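Local coordinates for phytase (Citrobacter braakii, PDB 3ZHC), which is a phytase of the histidine phosphatase superfamily (branch 2), built from a mixed beta-sheet and an extensive helical part, at residues 217-222 against 226-231; 175-180 against 271-276; 167-172 against 279-284; 155-160 against 286-291; 326-331 against 346-351. The protein carries 2 engineered substitutions. All blocks are in the same frame, centred on the assembly; numbering follows the deposited sequence. Where two conformers were deposited one is given.

Contact 1: residues 217-222 against 226-231; sequences SELKCT and VSLPGA. Engineered in segment 217-222: C221 (natural residue Val). Unlike the reference sequence in segment 217-222: L219 (reference Phe). With FMT (formic acid), chain N.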
# COMPACT_ATOMS: atom_id res chain seq x y z
N SER B 217 13.30 -17.58 -10.55
CA SER B 217 13.05 -17.98 -9.16
C SER B 217 12.06 -19.12 -9.06
O SER B 217 11.07 -19.16 -9.78
CB SER B 217 12.53 -16.79 -8.36
OG SER B 217 13.46 -15.72 -8.36
N GLU B 218 12.36 -20.04 -8.16
CA GLU B 218 11.50 -21.17 -7.91
C GLU B 218 11.63 -21.57 -6.43
O GLU B 218 12.72 -21.54 -5.86
CB GLU B 218 11.88 -22.32 -8.84
CG GLU B 218 10.84 -23.41 -8.89
CD GLU B 218 11.16 -24.49 -9.91
OE1 GLU B 218 11.38 -24.15 -11.10
OE2 GLU B 218 11.21 -25.70 -9.51
N LEU B 219 10.51 -21.94 -5.82
CA LEU B 219 10.48 -22.33 -4.40
C LEU B 219 11.26 -23.61 -4.13
O LEU B 219 11.25 -24.53 -4.94
CB LEU B 219 9.03 -22.50 -3.90
CG LEU B 219 8.22 -21.22 -3.75
CD1 LEU B 219 6.71 -21.50 -3.75
CD2 LEU B 219 8.63 -20.45 -2.47
N LYS B 220 11.95 -23.64 -2.99
CA LYS B 220 12.64 -24.82 -2.48
C LYS B 220 12.20 -24.98 -1.04
O LYS B 220 12.42 -24.10 -0.22
CB LYS B 220 14.17 -24.69 -2.55
CG LYS B 220 14.91 -25.92 -2.00
CD LYS B 220 16.42 -25.78 -2.02
CE LYS B 220 17.05 -27.03 -1.42
NZ LYS B 220 18.48 -27.07 -1.64
N CYS B 221 11.57 -26.11 -0.73
CA CYS B 221 11.10 -26.39 0.62
C CYS B 221 11.65 -27.72 1.07
O CYS B 221 11.56 -28.70 0.35
CB CYS B 221 9.57 -26.41 0.67
SG CYS B 221 8.82 -24.93 -0.00
N THR B 222 12.24 -27.72 2.27
CA THR B 222 12.75 -28.90 2.92
C THR B 222 12.04 -28.98 4.30
O THR B 222 11.33 -28.04 4.67
CB THR B 222 14.28 -28.84 3.04
OG1 THR B 222 14.66 -27.69 3.79
CG2 THR B 222 14.93 -28.76 1.65
N VAL B 226 12.56 -23.13 4.17
CA VAL B 226 11.87 -22.68 2.97
C VAL B 226 12.68 -21.53 2.35
O VAL B 226 13.19 -20.67 3.08
CB VAL B 226 10.42 -22.23 3.29
CG1 VAL B 226 9.78 -21.60 2.11
CG2 VAL B 226 9.59 -23.43 3.77
N SER B 227 12.78 -21.51 1.02
CA SER B 227 13.50 -20.45 0.31
C SER B 227 12.98 -20.27 -1.09
O SER B 227 12.38 -21.18 -1.66
CB SER B 227 15.00 -20.75 0.27
OG SER B 227 15.28 -21.83 -0.54
N LEU B 228 13.21 -19.08 -1.64
CA LEU B 228 12.85 -18.73 -3.01
C LEU B 228 14.10 -18.15 -3.70
O LEU B 228 14.21 -16.90 -3.88
CB LEU B 228 11.67 -17.76 -3.01
CG LEU B 228 11.10 -17.30 -4.35
CD1 LEU B 228 10.74 -18.49 -5.27
CD2 LEU B 228 9.90 -16.41 -4.10
N PRO B 229 15.05 -19.03 -4.09
CA PRO B 229 16.28 -18.55 -4.71
C PRO B 229 16.08 -18.10 -6.15
O PRO B 229 15.23 -18.63 -6.84
CB PRO B 229 17.19 -19.79 -4.68
CG PRO B 229 16.46 -20.82 -3.90
CD PRO B 229 15.05 -20.50 -4.01
N GLY B 230 16.89 -17.13 -6.57
CA GLY B 230 16.79 -16.50 -7.91
C GLY B 230 16.75 -15.00 -7.73
O GLY B 230 17.20 -14.48 -6.70
N ALA B 231 16.22 -14.30 -8.71
CA ALA B 231 16.10 -12.83 -8.63
C ALA B 231 15.33 -12.38 -7.38
O ALA B 231 15.62 -11.33 -6.84
CB ALA B 231 15.47 -12.28 -9.87
C FMT N . 10.28 -15.86 -12.02
O1 FMT N . 10.85 -14.82 -11.70
O2 FMT N . 10.91 -16.84 -12.40
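Two backbone hydrogen bonds join K220 and S227: K220 N gives to S227 O at 2.8 Å, nearly straight at 169°, and S227 N returns to K220 O at 2.9 Å. Toward the open ends the pairing weakens, since E218 N reaches P229 O only at 3.5 Å, a weak bond. CA-H...O contacts fill in beside these: S217 CA lies 3.2 Å from P229 O, and V226 CA similarly approaches K220 O. K220 and S227 thus form a hydrogen-bonded antiparallel pair and C221 and V226 a non-hydrogen-bonded one, with the segments running 173° apart, which defines the short beta hairpin of strands 220-222 and 225-227. Apolar packing gathers round L228. L228 swings CG away from its own N (chi1 -178°), and chi2 then turns CD1 to the neighbouring backbone, 3.4 Å from E218 C, where it also meets L219 CD2 at 4.0 Å. Next along, the SG of C221, an engineered cysteine, sits equally far from both methyls of V226, 4.1 Å from CG1 and from CG2; it is disulfide-bonded to C163 of helix 159-169. On the other face, K220 CB touches S227 OG while the extended lysine chain leads away. S217 OG is hydrogen-bonded to W232 N in the first turn of helix 231-247, and the backbone N of S217 donates to O2 of a formic acid molecule at 3.1 Å.

Contact 2: residues 175-180 against 271-276; sequences ELYTQR and HNAQFD. With FMT (formic acid), chain N.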
# COMPACT_ATOMS: atom_id res chain seq x y z
N GLU B 175 6.31 -16.78 -11.48
CA GLU B 175 6.31 -15.88 -12.66
C GLU B 175 5.17 -14.85 -12.62
O GLU B 175 5.40 -13.70 -12.95
CB GLU B 175 6.29 -16.67 -13.98
CG GLU B 175 7.61 -17.44 -14.22
CD GLU B 175 7.63 -18.27 -15.53
OE1 GLU B 175 6.55 -18.44 -16.15
OE2 GLU B 175 8.73 -18.74 -15.92
N LEU B 176 3.96 -15.27 -12.19
CA LEU B 176 2.82 -14.31 -12.00
C LEU B 176 3.11 -13.32 -10.87
O LEU B 176 2.73 -12.15 -10.96
CB LEU B 176 1.49 -15.03 -11.73
CG LEU B 176 0.84 -15.86 -12.84
CD1 LEU B 176 -0.47 -16.46 -12.34
CD2 LEU B 176 0.61 -15.07 -14.13
N TYR B 177 3.78 -13.78 -9.81
CA TYR B 177 4.20 -12.91 -8.70
C TYR B 177 5.27 -11.92 -9.23
O TYR B 177 5.26 -10.76 -8.89
CB TYR B 177 4.73 -13.73 -7.52
CG TYR B 177 4.62 -13.09 -6.16
CD1 TYR B 177 3.37 -12.81 -5.60
CD2 TYR B 177 5.77 -12.80 -5.40
CE1 TYR B 177 3.25 -12.23 -4.33
CE2 TYR B 177 5.67 -12.21 -4.12
CZ TYR B 177 4.39 -11.93 -3.59
OH TYR B 177 4.25 -11.36 -2.34
N THR B 178 6.19 -12.42 -10.07
CA THR B 178 7.20 -11.56 -10.72
C THR B 178 6.50 -10.47 -11.58
O THR B 178 6.88 -9.29 -11.48
CB THR B 178 8.21 -12.38 -11.54
OG1 THR B 178 8.89 -13.29 -10.66
CG2 THR B 178 9.22 -11.47 -12.24
N GLN B 179 5.48 -10.86 -12.40
CA GLN B 179 4.71 -9.87 -13.22
C GLN B 179 4.07 -8.78 -12.35
O GLN B 179 3.99 -7.62 -12.75
CB GLN B 179 3.64 -10.52 -14.12
CG GLN B 179 4.15 -10.90 -15.52
CD GLN B 179 4.81 -12.24 -15.54
OE1 GLN B 179 6.02 -12.36 -15.75
NE2 GLN B 179 4.01 -13.29 -15.32
N ARG B 180 3.62 -9.16 -11.16
CA ARG B 180 3.01 -8.23 -10.22
C ARG B 180 4.00 -7.14 -9.72
O ARG B 180 3.59 -6.01 -9.46
CB ARG B 180 2.42 -9.01 -9.04
CG ARG B 180 1.46 -8.22 -8.19
CD ARG B 180 0.33 -9.12 -7.64
NE ARG B 180 0.51 -9.62 -6.32
CZ ARG B 180 -0.32 -10.48 -5.72
NH1 ARG B 180 -1.42 -10.95 -6.36
NH2 ARG B 180 -0.06 -10.90 -4.48
N HIS B 271 11.78 -6.96 -1.01
CA HIS B 271 12.18 -7.51 0.29
C HIS B 271 10.96 -7.89 1.15
O HIS B 271 10.90 -9.02 1.68
CB HIS B 271 13.09 -6.50 1.04
CG HIS B 271 13.36 -6.84 2.47
ND1 HIS B 271 14.37 -7.68 2.86
CD2 HIS B 271 12.74 -6.45 3.61
CE1 HIS B 271 14.36 -7.80 4.18
NE2 HIS B 271 13.38 -7.06 4.65
N ASN B 272 10.02 -6.96 1.26
CA ASN B 272 8.78 -7.16 2.04
C ASN B 272 7.93 -8.28 1.48
O ASN B 272 7.37 -9.03 2.25
CB ASN B 272 7.95 -5.87 2.12
CG ASN B 272 8.61 -4.80 2.99
OD1 ASN B 272 9.21 -5.09 4.03
ND2 ASN B 272 8.48 -3.55 2.57
N ALA B 273 7.85 -8.38 0.14
CA ALA B 273 7.11 -9.46 -0.53
C ALA B 273 7.78 -10.81 -0.37
O ALA B 273 7.09 -11.81 -0.26
CB ALA B 273 6.89 -9.14 -2.03
N GLN B 274 9.12 -10.86 -0.35
CA GLN B 274 9.80 -12.17 -0.18
C GLN B 274 9.59 -12.66 1.26
O GLN B 274 9.34 -13.86 1.48
CB GLN B 274 11.27 -12.14 -0.57
CG GLN B 274 11.68 -13.47 -1.23
CD GLN B 274 12.96 -13.99 -0.72
OE1 GLN B 274 13.48 -15.00 -1.20
NE2 GLN B 274 13.51 -13.31 0.28
N PHE B 275 9.68 -11.75 2.24
CA PHE B 275 9.40 -12.07 3.66
C PHE B 275 7.91 -12.47 3.86
O PHE B 275 7.60 -13.30 4.70
CB PHE B 275 9.79 -10.89 4.59
CG PHE B 275 11.21 -10.97 5.08
CD1 PHE B 275 12.26 -10.92 4.20
CD2 PHE B 275 11.48 -11.12 6.43
CE1 PHE B 275 13.61 -11.01 4.66
CE2 PHE B 275 12.77 -11.21 6.89
CZ PHE B 275 13.86 -11.15 6.00
N ASP B 276 7.02 -11.85 3.08
CA ASP B 276 5.61 -12.19 3.10
C ASP B 276 5.42 -13.69 2.72
O ASP B 276 4.78 -14.45 3.45
CB ASP B 276 4.83 -11.28 2.17
CG ASP B 276 3.33 -11.40 2.35
OD1 ASP B 276 2.85 -11.98 3.35
OD2 ASP B 276 2.61 -10.90 1.46
C FMT N . 10.28 -15.86 -12.02
O1 FMT N . 10.85 -14.82 -11.70
O2 FMT N . 10.91 -16.84 -12.40
O HOH W 1 3.68 -9.52 -0.55
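Y177 reaches across to A273 and, through one water, to D276, from a helical segment whose own backbone bonds include Q179 N to E175 O. At the start of that segment E175 CG packs 3.8 Å from the C of a formic acid. Y177 then carries the contact. Its CG stands anti to the backbone N (chi1 -154°), which sends the ring toward helix 260-280, and the CA atoms of Y177 and A273 remain 9.3 Å apart. The phenol end does the touching: Y177 OH lies 3.5 Å from A273 CB, and Y177 CE2 is 3.9 Å from the same methyl, which approaches the ring obliquely. The Y177 ring also meets those of Y181 and W232. Beyond this, the hydroxyl is bonded to a water at 2.6 Å, and that water donates to D276 OD2 at 2.7 Å. The direct separation of Y177 OH and D276 OD2 is 4.2 Å, so the water bridges them. The other carboxylate oxygen, D276 OD1, is held in salt bridges with R169 and R280, charges that would probably favour the ionised carboxylate. Next after Y177, T178 OG1 donates to O1 of the formic acid at 2.7 Å. Closing the segment, R180 makes a long, weak ion pair with E75 of the second subunit. Such packing, a long aromatic side chain spanning to a small alanine with a bridging water at its polar end, is helix-to-helix packing between 174-180 and 260-280 in the helical part of this histidine phosphatase fold.

Contact 3: residues 167-172 against 279-284; sequences LERAGG and QRTPEV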
# COMPACT_ATOMS: atom_id res chain seq x y z
N LEU B 167 3.16 -21.14 -2.71
CA LEU B 167 2.94 -21.03 -4.17
C LEU B 167 1.59 -20.36 -4.49
O LEU B 167 1.53 -19.45 -5.32
CB LEU B 167 3.00 -22.41 -4.86
CG LEU B 167 3.67 -22.52 -6.25
CD1 LEU B 167 3.07 -23.71 -7.04
CD2 LEU B 167 3.59 -21.25 -7.06
N GLU B 168 0.52 -20.81 -3.80
CA GLU B 168 -0.85 -20.25 -4.01
C GLU B 168 -0.98 -18.82 -3.50
O GLU B 168 -1.82 -18.05 -4.01
CB GLU B 168 -1.95 -21.16 -3.42
CG GLU B 168 -2.07 -22.57 -4.13
CD GLU B 168 -2.27 -22.46 -5.66
OE1 GLU B 168 -3.12 -21.65 -6.10
OE2 GLU B 168 -1.57 -23.20 -6.42
N ARG B 169 -0.18 -18.44 -2.50
CA ARG B 169 -0.11 -17.02 -2.08
C ARG B 169 0.56 -16.16 -3.14
O ARG B 169 0.30 -14.96 -3.22
CB ARG B 169 0.59 -16.85 -0.75
CG ARG B 169 -0.24 -17.29 0.44
CD ARG B 169 0.30 -16.72 1.66
NE ARG B 169 0.02 -15.27 1.74
CZ ARG B 169 0.75 -14.36 2.39
NH1 ARG B 169 1.88 -14.69 3.05
NH2 ARG B 169 0.37 -13.09 2.37
N ALA B 170 1.44 -16.78 -3.95
CA ALA B 170 2.08 -16.13 -5.09
C ALA B 170 1.23 -16.20 -6.41
O ALA B 170 1.72 -15.83 -7.48
CB ALA B 170 3.47 -16.73 -5.33
N GLY B 171 -0.03 -16.68 -6.31
CA GLY B 171 -0.95 -16.77 -7.48
C GLY B 171 -0.99 -18.10 -8.23
O GLY B 171 -1.70 -18.21 -9.20
N GLY B 172 -0.23 -19.10 -7.77
CA GLY B 172 -0.14 -20.41 -8.46
C GLY B 172 1.19 -20.64 -9.16
O GLY B 172 1.56 -21.80 -9.45
N GLN B 279 8.03 -16.05 5.24
CA GLN B 279 7.88 -15.94 6.72
C GLN B 279 6.48 -15.63 7.25
O GLN B 279 6.19 -15.97 8.41
CB GLN B 279 8.86 -14.88 7.25
CG GLN B 279 10.36 -15.14 6.88
CD GLN B 279 10.97 -16.36 7.57
OE1 GLN B 279 10.37 -16.98 8.47
NE2 GLN B 279 12.20 -16.72 7.16
N ARG B 280 5.61 -15.01 6.43
CA ARG B 280 4.23 -14.70 6.89
C ARG B 280 3.15 -15.73 6.44
O ARG B 280 2.07 -15.78 7.03
CB ARG B 280 3.79 -13.30 6.46
CG ARG B 280 4.77 -12.16 6.84
CD ARG B 280 4.06 -10.78 7.02
NE ARG B 280 2.91 -10.67 6.13
CZ ARG B 280 1.61 -10.66 6.48
NH1 ARG B 280 1.19 -10.73 7.76
NH2 ARG B 280 0.70 -10.58 5.51
N THR B 281 3.46 -16.55 5.43
CA THR B 281 2.57 -17.62 4.98
C THR B 281 2.23 -18.49 6.19
O THR B 281 3.13 -19.11 6.74
CB THR B 281 3.21 -18.45 3.86
OG1 THR B 281 3.48 -17.60 2.74
CG2 THR B 281 2.28 -19.63 3.41
N PRO B 282 0.93 -18.51 6.63
CA PRO B 282 0.52 -19.20 7.89
C PRO B 282 1.12 -20.58 8.12
O PRO B 282 1.51 -20.87 9.22
CB PRO B 282 -1.00 -19.31 7.73
CG PRO B 282 -1.36 -18.09 6.99
CD PRO B 282 -0.24 -17.89 5.98
N GLU B 283 1.21 -21.39 7.06
CA GLU B 283 1.75 -22.76 7.18
C GLU B 283 3.21 -22.77 7.66
O GLU B 283 3.64 -23.75 8.27
CB GLU B 283 1.60 -23.55 5.87
CG GLU B 283 0.16 -24.03 5.57
CD GLU B 283 -0.77 -22.96 5.02
OE1 GLU B 283 -0.37 -21.79 4.82
OE2 GLU B 283 -1.93 -23.31 4.78
N VAL B 284 3.96 -21.69 7.36
CA VAL B 284 5.33 -21.48 7.88
C VAL B 284 5.30 -20.70 9.22
O VAL B 284 5.89 -21.15 10.20
CB VAL B 284 6.22 -20.76 6.84
CG1 VAL B 284 7.56 -20.28 7.47
CG2 VAL B 284 6.49 -21.69 5.67
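T281 OG1 is gripped from two directions. It is hydrogen-bonded to L277 O, in the last turns of helix 260-280, and R169 NH1 approaches it from the other segment at 3.3 Å in a weak bond with an N-H...O angle of 162°. The hydroxyl lies at the edge of the R169 guanidinium, in its plane. Arginine and threonine slide past each other in opposite directions, bringing R169 CD to 3.9 Å from T281 CG2, and the bend at chi3 (73°) turns the guanidinium in towards the hydroxyl. T281 stands at the N-cap position of helix 282-301, in the break between it and helix 260-280, whereas R169 is near the end of helix 159-169. That end is a Schellman motif: G172 N bonds to L167 O at 3.0 Å, G171 N bonds weakly to E168 O, and G171 takes positive phi as the C-prime residue. The contact thus brings the C-terminal end of helix 159-169 beside the junction of helices 260-280 and 282-301. Two arginines also meet here. R169 NH2 and R280 NH2 come within 4.0 Å with their guanidinium planes 83° apart and their chains crossing at about a right angle. Both turn to the carboxylate of D276, and this shared partner accounts for their closeness. R280 NH1 is further hydrogen-bonded to S332 OG, so helix 325-335 shares in fixing its position.

Contact 4: residues 155-160 against 286-291; sequences CSFNTL and RSRATP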
# COMPACT_ATOMS: atom_id res chain seq x y z
N CYS B 155 9.69 -30.63 15.53
CA CYS B 155 9.06 -29.63 14.63
C CYS B 155 9.66 -29.58 13.19
O CYS B 155 10.77 -29.08 12.98
CB CYS B 155 9.18 -28.29 15.32
SG CYS B 155 8.60 -26.88 14.47
N SER B 156 8.88 -30.09 12.22
CA SER B 156 9.22 -30.05 10.80
C SER B 156 8.03 -29.60 9.95
O SER B 156 6.88 -29.79 10.33
CB SER B 156 9.70 -31.43 10.31
OG SER B 156 11.07 -31.63 10.63
N PHE B 157 8.33 -29.00 8.81
CA PHE B 157 7.31 -28.60 7.86
C PHE B 157 6.82 -29.78 7.06
O PHE B 157 7.62 -30.65 6.73
CB PHE B 157 7.87 -27.63 6.80
CG PHE B 157 8.36 -26.30 7.31
CD1 PHE B 157 7.54 -25.49 8.11
CD2 PHE B 157 9.63 -25.82 6.96
CE1 PHE B 157 7.99 -24.24 8.57
CE2 PHE B 157 10.08 -24.56 7.42
CZ PHE B 157 9.26 -23.78 8.22
N ASN B 158 5.52 -29.82 6.75
CA ASN B 158 5.02 -30.76 5.73
C ASN B 158 5.40 -30.05 4.45
O ASN B 158 4.73 -29.10 4.01
CB ASN B 158 3.52 -31.04 5.82
CG ASN B 158 3.05 -32.12 4.79
OD1 ASN B 158 3.20 -31.97 3.56
ND2 ASN B 158 2.49 -33.21 5.30
N THR B 159 6.51 -30.51 3.84
CA THR B 159 7.13 -29.84 2.67
C THR B 159 6.21 -29.50 1.49
O THR B 159 6.22 -28.35 1.01
CB THR B 159 8.35 -30.65 2.13
OG1 THR B 159 7.91 -31.95 1.70
CG2 THR B 159 9.40 -30.80 3.19
N LEU B 160 5.42 -30.48 1.02
CA LEU B 160 4.48 -30.23 -0.11
C LEU B 160 3.38 -29.24 0.28
O LEU B 160 3.08 -28.32 -0.47
CB LEU B 160 3.87 -31.53 -0.69
CG LEU B 160 4.72 -32.26 -1.74
CD1 LEU B 160 4.20 -33.69 -2.00
CD2 LEU B 160 4.78 -31.45 -3.06
N ARG B 286 3.06 -20.13 11.61
CA ARG B 286 2.47 -20.82 12.78
C ARG B 286 3.50 -21.65 13.51
O ARG B 286 3.63 -21.53 14.72
CB ARG B 286 1.30 -21.73 12.37
CG ARG B 286 0.01 -21.01 12.06
CD ARG B 286 -1.12 -22.03 11.70
NE ARG B 286 -1.45 -22.91 12.84
CZ ARG B 286 -1.45 -24.26 12.87
NH1 ARG B 286 -1.15 -25.01 11.80
NH2 ARG B 286 -1.77 -24.88 14.01
N SER B 287 4.22 -22.48 12.77
CA SER B 287 5.28 -23.33 13.36
C SER B 287 6.42 -22.49 13.94
O SER B 287 6.82 -22.70 15.08
CB SER B 287 5.83 -24.27 12.30
OG SER B 287 4.79 -25.09 11.75
N ARG B 288 6.93 -21.54 13.15
CA ARG B 288 8.10 -20.72 13.54
C ARG B 288 7.83 -19.74 14.68
O ARG B 288 8.70 -19.51 15.49
CB ARG B 288 8.70 -19.97 12.32
CG ARG B 288 9.59 -20.81 11.47
CD ARG B 288 10.07 -20.04 10.23
NE ARG B 288 11.11 -20.79 9.48
CZ ARG B 288 11.48 -20.56 8.19
NH1 ARG B 288 10.90 -19.59 7.46
NH2 ARG B 288 12.45 -21.31 7.64
N ALA B 289 6.62 -19.18 14.72
CA ALA B 289 6.23 -18.22 15.78
C ALA B 289 5.79 -18.87 17.09
O ALA B 289 5.64 -18.15 18.08
CB ALA B 289 5.11 -17.28 15.28
N THR B 290 5.59 -20.20 17.12
CA THR B 290 4.99 -20.89 18.32
C THR B 290 5.74 -20.64 19.67
O THR B 290 5.08 -20.22 20.66
CB THR B 290 4.72 -22.44 18.05
OG1 THR B 290 3.62 -22.57 17.14
CG2 THR B 290 4.40 -23.19 19.34
N PRO B 291 7.07 -20.88 19.73
CA PRO B 291 7.82 -20.60 20.97
C PRO B 291 7.70 -19.15 21.46
O PRO B 291 7.50 -18.93 22.64
CB PRO B 291 9.26 -20.92 20.59
CG PRO B 291 9.16 -21.86 19.52
CD PRO B 291 7.96 -21.49 18.73
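F157 meets S287 and R288 of helix 282-301 with the outer part of its ring. From CB the side chain sets off with CG anti to the carbonyl carbon (chi1 -64°), and the ring swings towards the helix. CE1 on one flank comes to 4.3 Å from S287 CB, which lies oblique to the ring. On the other flank CE2 approaches R288 NH2 at 4.0 Å. The tip, CZ, makes the closest approach: it sits 3.7 Å from R288 NE and 3.9 Å from R288 CZ. Ring and guanidinium planes stand 76° apart, with F157 CZ 3.6 Å above the guanidinium plane, offset toward its rim, and R288 NE in the plane of the ring at its edge. Nearer the start of the segment, C155 SG lies 4.4 Å from S287 CB, a loose approach, and is tied by a disulfide to C429. R288 extends from CG to NE, and its NH1 has a weak hydrogen bond to Q279 OE1. The phenylalanine thus offers its C-H rim, rather than its pi face, to the guanidinium face. This is not a cation-pi stack; the meeting between the 155-160 segment and helix 282-301 rests on van der Waals packing.

Contact 5: residues 326-331 against 346-351; sequences TNLANL and DNTPPG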
# COMPACT_ATOMS: atom_id res chain seq x y z
N THR B 326 12.89 -12.10 10.51
CA THR B 326 12.17 -13.35 10.25
C THR B 326 11.12 -13.59 11.34
O THR B 326 10.00 -13.95 11.03
CB THR B 326 13.13 -14.54 10.17
OG1 THR B 326 13.87 -14.65 11.38
CG2 THR B 326 14.11 -14.38 8.99
N ASN B 327 11.50 -13.36 12.61
CA ASN B 327 10.61 -13.55 13.76
C ASN B 327 9.44 -12.57 13.77
O ASN B 327 8.32 -12.97 14.07
CB ASN B 327 11.37 -13.46 15.08
CG ASN B 327 12.54 -14.45 15.16
OD1 ASN B 327 13.68 -14.05 15.37
ND2 ASN B 327 12.25 -15.73 14.98
N LEU B 328 9.70 -11.29 13.47
CA LEU B 328 8.63 -10.28 13.37
C LEU B 328 7.62 -10.67 12.29
O LEU B 328 6.41 -10.56 12.49
CB LEU B 328 9.18 -8.87 13.05
CG LEU B 328 10.12 -8.20 14.08
CD1 LEU B 328 10.54 -6.83 13.57
CD2 LEU B 328 9.49 -8.09 15.47
N ALA B 329 8.14 -11.14 11.14
CA ALA B 329 7.30 -11.59 10.03
C ALA B 329 6.48 -12.85 10.42
O ALA B 329 5.33 -12.94 10.06
CB ALA B 329 8.12 -11.82 8.79
N ASN B 330 7.10 -13.81 11.15
CA ASN B 330 6.39 -15.02 11.64
C ASN B 330 5.25 -14.64 12.58
O ASN B 330 4.16 -15.18 12.48
CB ASN B 330 7.30 -15.99 12.40
CG ASN B 330 8.50 -16.48 11.59
OD1 ASN B 330 9.54 -16.80 12.16
ND2 ASN B 330 8.36 -16.54 10.27
N LEU B 331 5.53 -13.71 13.49
CA LEU B 331 4.52 -13.22 14.43
C LEU B 331 3.42 -12.49 13.67
O LEU B 331 2.25 -12.70 13.93
CB LEU B 331 5.14 -12.32 15.52
CG LEU B 331 5.95 -13.09 16.58
CD1 LEU B 331 6.83 -12.14 17.41
CD2 LEU B 331 5.03 -13.92 17.49
N ASP B 346 11.07 -0.57 5.08
CA ASP B 346 11.19 -1.97 5.53
C ASP B 346 10.08 -2.20 6.55
O ASP B 346 10.00 -1.48 7.54
CB ASP B 346 12.58 -2.24 6.14
CG ASP B 346 12.84 -3.72 6.48
OD1 ASP B 346 11.91 -4.57 6.44
OD2 ASP B 346 14.01 -4.03 6.80
N ASN B 347 9.22 -3.20 6.30
CA ASN B 347 8.11 -3.56 7.23
C ASN B 347 8.61 -4.16 8.55
O ASN B 347 7.94 -4.09 9.55
CB ASN B 347 7.12 -4.54 6.58
CG ASN B 347 6.26 -3.90 5.45
OD1 ASN B 347 6.24 -2.68 5.26
ND2 ASN B 347 5.56 -4.75 4.73
N THR B 348 9.81 -4.75 8.50
CA THR B 348 10.47 -5.33 9.64
C THR B 348 11.86 -4.65 9.75
O THR B 348 12.91 -5.31 9.58
CB THR B 348 10.55 -6.83 9.46
OG1 THR B 348 11.19 -7.13 8.20
CG2 THR B 348 9.16 -7.44 9.46
N PRO B 349 11.87 -3.32 10.05
CA PRO B 349 13.11 -2.54 10.01
C PRO B 349 14.05 -2.77 11.21
O PRO B 349 13.60 -3.30 12.24
CB PRO B 349 12.59 -1.11 10.04
CG PRO B 349 11.39 -1.22 10.95
CD PRO B 349 10.76 -2.53 10.61
N PRO B 350 15.35 -2.37 11.08
CA PRO B 350 16.31 -2.54 12.17
C PRO B 350 15.82 -1.90 13.48
O PRO B 350 15.41 -0.75 13.48
CB PRO B 350 17.55 -1.84 11.64
CG PRO B 350 17.42 -1.92 10.17
CD PRO B 350 15.98 -1.73 9.91
N GLY B 351 15.84 -2.66 14.56
CA GLY B 351 15.34 -2.17 15.85
C GLY B 351 13.82 -2.08 15.97
O GLY B 351 13.33 -1.63 17.00
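L328 and T348 lie alongside each other and slide past in opposite directions, joining helix 325-335 to the loop that leads into strand 353-361 of the mixed beta-sheet in this histidine phosphatase fold. Both residues direct their CB atoms at the opposing segment, although their CA atoms remain 6.5 Å apart. The threonine methyl makes the approach: T348 CG2 meets L328 CB at 3.9 Å and comes to 4.2 Å from the backbone N of A329. In return, L328 CD1 reaches back to T348 CB at 4.1 Å, so each side chain packs against the base of the other. That placement follows from chi1 of T348 (54°), which sets CG2 anti to the carbonyl carbon and facing the helix, while OG1 sits between the backbone N and the carbonyl carbon. L328 also touches V36 and R38 of strand 28-38, placing the pair between helix, loop and sheet. Close by, R38 NH1 holds the loop through a salt bridge to D346 OD2 and a hydrogen bond to T348 O. An Asx turn shapes the loop itself: T348 N donates to D346 OD1 at 2.9 Å, meeting that oxygen from above the carboxylate plane, 54° out of it.

From the N terminus, contact 4 opens first (155-160) and closes last of the first four (286-291), so its loop is the widest. Within it lie contact 3, then contact 2, and innermost the hairpin of contact 1. These four are concentric, none crossing another. Contacts 2 and 3 bring helices 174-180 and 159-169 to helix 260-280 and its junction with 282-301, while contact 4 sets the residues before helix 159-169 on helix 282-301. Contact 5 follows in series, near the chain centre. The D276 carboxylate joins contacts 2 and 3, and hydrogen bonds of Q279 with N330 and N272 with N347 link contact 5 to 3 and 2, tying the helical part to the sheet side.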